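Local coordinates for epsin-3 (Saccharomyces cerevisiae, PDB 3ONK), which binds phosphoinositide-rich membranes and helps recruit clathrin to the Golgi network and endosomes, and takes part in protein sorting at the multivesicular body, at residues A[37-42]-A[75-80]; A[50-55]-A[71-76]. All coordinates share one frame; numbering follows the deposited sequence.

How the contacts relate
The chain runs through helix 29-38, a tight turn, helix 42-57 and a short connection into helix 64-80. Contact 2 closes the smaller loop, bringing residues 50-55 back against 71-76 where helix 42-57 meets helix 64-80. Contact 1 closes the larger one, from the turn at 37-42 to the C-terminal end of helix 64-80 at 75-80, so contact 2 nests inside it. The two share D75 and Y76, and their centres lie about 11 Å apart. I52 and L77 join them, with I52 CD1 3.8 Å from L77 CD1. Together they tie helices 29-38 and 42-57 of the ENTH domain to helix 64-80.

Contact 1 (A[37-42]-A[75-80]); sequences QGTYNF and DYLIKH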
loop_
_atom_site.group_PDB
_atom_site.type_symbol
_atom_site.label_atom_id
_atom_site.label_comp_id
_atom_site.label_asym_id
_atom_site.label_seq_id
_atom_site.Cartn_x
_atom_site.Cartn_y
_atom_site.Cartn_z
ATOM N N GLN A 37 -2.007 -3.630 12.772
ATOM C CA GLN A 37 -1.881 -4.553 13.901
ATOM C C GLN A 37 -1.478 -5.954 13.436
ATOM O O GLN A 37 -0.709 -6.636 14.113
ATOM C CB GLN A 37 -3.177 -4.641 14.722
ATOM C CG GLN A 37 -3.763 -3.312 15.159
ATOM C CD GLN A 37 -2.817 -2.495 16.001
ATOM O OE1 GLN A 37 -2.435 -1.386 15.626
ATOM N NE2 GLN A 37 -2.433 -3.033 17.153
ATOM N N GLY A 38 -2.000 -6.377 12.287
ATOM C CA GLY A 38 -1.710 -7.689 11.754
ATOM C C GLY A 38 -0.267 -7.869 11.293
ATOM O O GLY A 38 0.191 -9.001 11.165
ATOM N N THR A 39 0.441 -6.760 11.045
ATOM C CA THR A 39 1.864 -6.800 10.692
ATOM C C THR A 39 2.756 -7.175 11.860
ATOM O O THR A 39 3.948 -7.396 11.678
ATOM C CB THR A 39 2.392 -5.445 10.129
ATOM O OG1 THR A 39 2.428 -4.464 11.174
ATOM C CG2 THR A 39 1.539 -4.943 8.965
ATOM N N TYR A 40 2.189 -7.241 13.061
ATOM C CA TYR A 40 2.977 -7.602 14.234
ATOM C C TYR A 40 2.972 -9.095 14.565
ATOM O O TYR A 40 3.471 -9.515 15.621
ATOM C CB TYR A 40 2.543 -6.775 15.432
ATOM C CG TYR A 40 2.986 -5.339 15.302
ATOM C CD1 TYR A 40 4.239 -4.940 15.753
ATOM C CD2 TYR A 40 2.173 -4.392 14.695
ATOM C CE1 TYR A 40 4.654 -3.648 15.637
ATOM C CE2 TYR A 40 2.588 -3.077 14.575
ATOM C CZ TYR A 40 3.840 -2.719 15.047
ATOM O OH TYR A 40 4.283 -1.422 14.934
ATOM N N ASN A 41 2.388 -9.893 13.679
ATOM C CA ASN A 41 2.572 -11.342 13.764
ATOM C C ASN A 41 2.896 -11.948 12.416
ATOM O O ASN A 41 2.475 -11.457 11.376
ATOM C CB ASN A 41 1.416 -12.060 14.475
ATOM C CG ASN A 41 0.115 -12.012 13.696
ATOM O OD1 ASN A 41 -0.633 -11.033 13.765
ATOM N ND2 ASN A 41 -0.179 -13.091 12.976
ATOM N N PHE A 42 3.695 -12.997 12.443
ATOM C CA PHE A 42 4.280 -13.530 11.230
ATOM C C PHE A 42 3.217 -13.931 10.205
ATOM O O PHE A 42 3.261 -13.487 9.054
ATOM C CB PHE A 42 5.193 -14.708 11.584
ATOM C CG PHE A 42 5.919 -15.293 10.411
ATOM C CD1 PHE A 42 6.276 -14.499 9.338
ATOM C CD2 PHE A 42 6.265 -16.641 10.399
ATOM C CE1 PHE A 42 6.948 -15.033 8.263
ATOM C CE2 PHE A 42 6.925 -17.185 9.328
ATOM C CZ PHE A 42 7.278 -16.387 8.257
ATOM N N ASP A 75 1.635 2.829 2.285
ATOM C CA ASP A 75 2.218 4.008 2.900
ATOM C C ASP A 75 1.915 4.024 4.398
ATOM O O ASP A 75 2.791 4.229 5.239
ATOM C CB ASP A 75 1.667 5.281 2.253
ATOM C CG ASP A 75 2.346 6.532 2.774
ATOM O OD1 ASP A 75 3.540 6.719 2.475
ATOM O OD2 ASP A 75 1.700 7.308 3.514
ATOM N N TYR A 76 0.653 3.815 4.728
ATOM C CA TYR A 76 0.232 3.834 6.118
ATOM C C TYR A 76 0.999 2.774 6.913
ATOM O O TYR A 76 1.415 3.024 8.038
ATOM C CB TYR A 76 -1.281 3.598 6.209
ATOM C CG TYR A 76 -1.853 3.780 7.596
ATOM C CD1 TYR A 76 -2.345 5.018 8.015
ATOM C CD2 TYR A 76 -1.894 2.716 8.495
ATOM C CE1 TYR A 76 -2.876 5.177 9.288
ATOM C CE2 TYR A 76 -2.412 2.870 9.769
ATOM C CZ TYR A 76 -2.897 4.097 10.162
ATOM O OH TYR A 76 -3.409 4.242 11.434
ATOM N N LEU A 77 1.202 1.604 6.312
ATOM C CA LEU A 77 1.800 0.476 7.023
ATOM C C LEU A 77 3.273 0.705 7.283
ATOM O O LEU A 77 3.810 0.297 8.309
ATOM C CB LEU A 77 1.605 -0.828 6.257
ATOM C CG LEU A 77 0.171 -1.350 6.146
ATOM C CD1 LEU A 77 0.147 -2.642 5.337
ATOM C CD2 LEU A 77 -0.461 -1.565 7.523
ATOM N N ILE A 78 3.928 1.373 6.345
ATOM C CA ILE A 78 5.310 1.733 6.542
ATOM C C ILE A 78 5.456 2.729 7.692
ATOM O O ILE A 78 6.440 2.696 8.428
ATOM C CB ILE A 78 5.936 2.187 5.218
ATOM C CG1 ILE A 78 6.008 0.968 4.281
ATOM C CG2 ILE A 78 7.314 2.785 5.448
ATOM C CD1 ILE A 78 6.113 1.299 2.840
ATOM N N LYS A 79 4.438 3.557 7.899
ATOM C CA LYS A 79 4.454 4.535 8.991
ATOM C C LYS A 79 3.939 3.982 10.320
ATOM O O LYS A 79 4.313 4.469 11.387
ATOM C CB LYS A 79 3.644 5.779 8.607
ATOM C CG LYS A 79 4.284 6.605 7.500
ATOM C CD LYS A 79 3.290 7.584 6.883
ATOM C CE LYS A 79 3.863 8.217 5.621
ATOM N NZ LYS A 79 2.877 9.124 4.956
ATOM N N HIS A 80 3.089 2.962 10.263
ATOM C CA HIS A 80 2.435 2.484 11.482
ATOM C C HIS A 80 2.752 1.026 11.832
ATOM O O HIS A 80 2.636 0.622 12.995
ATOM C CB HIS A 80 0.910 2.684 11.409
ATOM C CG HIS A 80 0.494 4.105 11.161
ATOM N ND1 HIS A 80 0.167 4.978 12.178
ATOM C CD2 HIS A 80 0.357 4.802 10.007
ATOM C CE1 HIS A 80 -0.143 6.155 11.660
ATOM N NE2 HIS A 80 -0.039 6.074 10.346
#
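T39 and L77 meet through single methyl groups: T39 CG2 lies 4.2 Å from L77 CD2, and the two side chains cross at a slant. The backbones are closest at the same pair, with 8.1 Å between T39 CA and L77 CA. With T39 chi1 at 69°, CG2 sits beside the backbone N and is turned to L77, while OG1 takes the position between N and the carbonyl carbon. There OG1 hydrogen-bonds to S36 O and to S82 N, which gives this buried hydroxyl two partners and ties the end of helix 29-38 to the residues just beyond helix 64-80. The L77 side chain also touches I35, S36, I48, I52 and F85. In the ENTH domain, a right-handed superhelix of helices, this is where the chain passes from helix 29-38 to helix 42-57, through a type I turn from G38 to N41, with N41 at the N-cap position. H80 enters the contact by its backbone. Its carbonyl oxygen lies at the edge of the Y40 ring, close to the ring plane, and Y40 OH is 3.3 Å from H80 O. That is long, and the hydroxyl proton has another acceptor within reach, so a hydrogen bond here is possible but not certain. The H80 imidazole takes no part in the touch on Y40; it stacks on the ring of Y76, one helical turn earlier, while also touching S36.

Contact 2 (A[50-55]-A[71-76]); sequences SMIFRR and LQLLDY
I52 points its terminal methyl at two consecutive leucines of the facing helix: I52 CD1 is 3.8 Å from L73 CD2 and equally 3.8 Å from L74 CD1. The side chain is nearly extended (chi2 -164°), which carries CD1 out to both partners, and it crosses each of them at a slant. Behind the tip, the second branch also takes part, with I52 CG2 4.1 Å from L74 CD2. Of the two L74 methyls, CD1 meets I52 alone, whereas CD2 sits between I52 CG2 and the F53 ring. L74 CD2 comes within 3.7 Å of F53 CE1, approaching the phenyl ring obliquely with the two side chains at about a right angle. Both leucines hold CG opposite their own backbone N (chi1 179° for L73), which directs their branches toward helix 42-57. Replacing the isoleucine I52 by an alanine removes CG1, CG2 and CD1 and would probably open a gap facing L73 and L74, leaving their methyls without that partner. The contact is purely apolar across the two segments; all four touching residues are buried, and the centre of the contact lies about 3 Å from the centre of the chain. M51 packs on helix 11-19, and L74 also touches L123 of helix 113-127. The axes of 50-55 and 71-76 run 10.5 Å apart at closest and in roughly opposing directions, 141° between them: two successive helices joined by a short connection, the antiparallel alpha-hairpin packing from which the ENTH superhelix is built.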
loop_
_atom_site.group_PDB
_atom_site.type_symbol
_atom_site.label_atom_id
_atom_site.label_comp_id
_atom_site.label_asym_id
_atom_site.label_seq_id
_atom_site.Cartn_x
_atom_site.Cartn_y
_atom_site.Cartn_z
ATOM N N SER A 50 1.113 -10.751 0.597
ATOM C CA SER A 50 0.540 -11.387 -0.579
ATOM C C SER A 50 -0.556 -10.526 -1.179
ATOM O O SER A 50 -0.499 -10.146 -2.351
ATOM C CB SER A 50 -0.072 -12.722 -0.195
ATOM O OG SER A 50 0.815 -13.445 0.636
ATOM N N MET A 51 -1.548 -10.222 -0.353
ATOM C CA MET A 51 -2.737 -9.511 -0.784
ATOM C C MET A 51 -2.421 -8.146 -1.402
ATOM O O MET A 51 -2.999 -7.773 -2.427
ATOM C CB MET A 51 -3.694 -9.348 0.399
ATOM C CG MET A 51 -4.258 -10.656 0.951
ATOM S SD MET A 51 -5.301 -11.555 -0.217
ATOM C CE MET A 51 -6.216 -10.220 -0.964
ATOM N N ILE A 52 -1.507 -7.401 -0.782
ATOM C CA ILE A 52 -1.222 -6.045 -1.243
ATOM C C ILE A 52 -0.559 -6.029 -2.609
ATOM O O ILE A 52 -0.889 -5.199 -3.449
ATOM C CB ILE A 52 -0.331 -5.248 -0.270
ATOM C CG1 ILE A 52 -1.128 -4.805 0.957
ATOM C CG2 ILE A 52 0.205 -3.994 -0.967
ATOM C CD1 ILE A 52 -0.432 -3.703 1.772
ATOM N N PHE A 53 0.379 -6.943 -2.835
ATOM C CA PHE A 53 1.124 -6.922 -4.092
ATOM C C PHE A 53 0.380 -7.627 -5.228
ATOM O O PHE A 53 0.611 -7.327 -6.397
ATOM C CB PHE A 53 2.533 -7.476 -3.911
ATOM C CG PHE A 53 3.386 -6.660 -2.975
ATOM C CD1 PHE A 53 3.546 -5.297 -3.176
ATOM C CD2 PHE A 53 4.036 -7.253 -1.910
ATOM C CE1 PHE A 53 4.335 -4.532 -2.325
ATOM C CE2 PHE A 53 4.831 -6.491 -1.043
ATOM C CZ PHE A 53 4.973 -5.130 -1.252
ATOM N N ARG A 54 -0.518 -8.550 -4.886
ATOM C CA ARG A 54 -1.384 -9.160 -5.891
ATOM C C ARG A 54 -1.944 -8.069 -6.771
ATOM O O ARG A 54 -2.091 -8.236 -7.974
ATOM C CB ARG A 54 -2.529 -9.940 -5.246
ATOM C CG ARG A 54 -2.060 -11.205 -4.553
ATOM C CD ARG A 54 -3.202 -12.091 -4.096
ATOM N NE ARG A 54 -2.675 -13.277 -3.429
ATOM C CZ ARG A 54 -2.260 -14.367 -4.066
ATOM N NH1 ARG A 54 -2.322 -14.429 -5.393
ATOM N NH2 ARG A 54 -1.788 -15.398 -3.376
ATOM N N ARG A 55 -2.242 -6.936 -6.152
ATOM C CA ARG A 55 -2.827 -5.809 -6.860
ATOM C C ARG A 55 -1.884 -5.237 -7.932
ATOM O O ARG A 55 -2.306 -4.988 -9.065
ATOM C CB ARG A 55 -3.259 -4.735 -5.857
ATOM C CG ARG A 55 -4.768 -4.702 -5.605
ATOM C CD ARG A 55 -5.312 -6.068 -5.170
ATOM N NE ARG A 55 -5.558 -6.138 -3.727
ATOM C CZ ARG A 55 -5.740 -7.268 -3.042
ATOM N NH1 ARG A 55 -5.700 -8.450 -3.663
ATOM N NH2 ARG A 55 -5.950 -7.212 -1.728
ATOM N N LEU A 71 -1.486 1.338 -2.637
ATOM C CA LEU A 71 -0.373 2.247 -2.343
ATOM C C LEU A 71 -0.611 3.021 -1.056
ATOM O O LEU A 71 0.269 3.080 -0.194
ATOM C CB LEU A 71 -0.120 3.228 -3.499
ATOM C CG LEU A 71 0.408 2.645 -4.826
ATOM C CD1 LEU A 71 0.527 3.768 -5.860
ATOM C CD2 LEU A 71 1.747 1.935 -4.639
ATOM N N GLN A 72 -1.794 3.626 -0.947
ATOM C CA GLN A 72 -2.203 4.317 0.268
ATOM C C GLN A 72 -2.046 3.434 1.494
ATOM O O GLN A 72 -1.540 3.880 2.511
ATOM C CB GLN A 72 -3.664 4.765 0.180
ATOM C CG GLN A 72 -3.930 5.929 -0.740
ATOM C CD GLN A 72 -5.401 6.284 -0.794
ATOM O OE1 GLN A 72 -6.226 5.489 -1.259
ATOM N NE2 GLN A 72 -5.744 7.485 -0.316
ATOM N N LEU A 73 -2.516 2.190 1.411
ATOM C CA LEU A 73 -2.392 1.254 2.533
ATOM C C LEU A 73 -0.932 0.995 2.897
ATOM O O LEU A 73 -0.560 0.971 4.069
ATOM C CB LEU A 73 -3.060 -0.083 2.196
ATOM C CG LEU A 73 -3.007 -1.178 3.263
ATOM C CD1 LEU A 73 -3.511 -0.697 4.630
ATOM C CD2 LEU A 73 -3.810 -2.402 2.804
ATOM N N LEU A 74 -0.112 0.795 1.873
ATOM C CA LEU A 74 1.280 0.435 2.061
ATOM C C LEU A 74 2.039 1.619 2.655
ATOM O O LEU A 74 2.954 1.449 3.462
ATOM C CB LEU A 74 1.866 -0.004 0.715
ATOM C CG LEU A 74 3.086 -0.916 0.572
ATOM C CD1 LEU A 74 3.028 -2.188 1.417
ATOM C CD2 LEU A 74 3.260 -1.266 -0.911
ATOM N N ASP A 75 1.635 2.829 2.285
ATOM C CA ASP A 75 2.218 4.008 2.900
ATOM C C ASP A 75 1.915 4.024 4.398
ATOM O O ASP A 75 2.791 4.229 5.239
ATOM C CB ASP A 75 1.667 5.281 2.253
ATOM C CG ASP A 75 2.346 6.532 2.774
ATOM O OD1 ASP A 75 3.540 6.719 2.475
ATOM O OD2 ASP A 75 1.700 7.308 3.514
ATOM N N TYR A 76 0.653 3.815 4.728
ATOM C CA TYR A 76 0.232 3.834 6.118
ATOM C C TYR A 76 0.999 2.774 6.913
ATOM O O TYR A 76 1.415 3.024 8.038
ATOM C CB TYR A 76 -1.281 3.598 6.209
ATOM C CG TYR A 76 -1.853 3.780 7.596
ATOM C CD1 TYR A 76 -2.345 5.018 8.015
ATOM C CD2 TYR A 76 -1.894 2.716 8.495
ATOM C CE1 TYR A 76 -2.876 5.177 9.288
ATOM C CE2 TYR A 76 -2.412 2.870 9.769
ATOM C CZ TYR A 76 -2.897 4.097 10.162
ATOM O OH TYR A 76 -3.409 4.242 11.434
#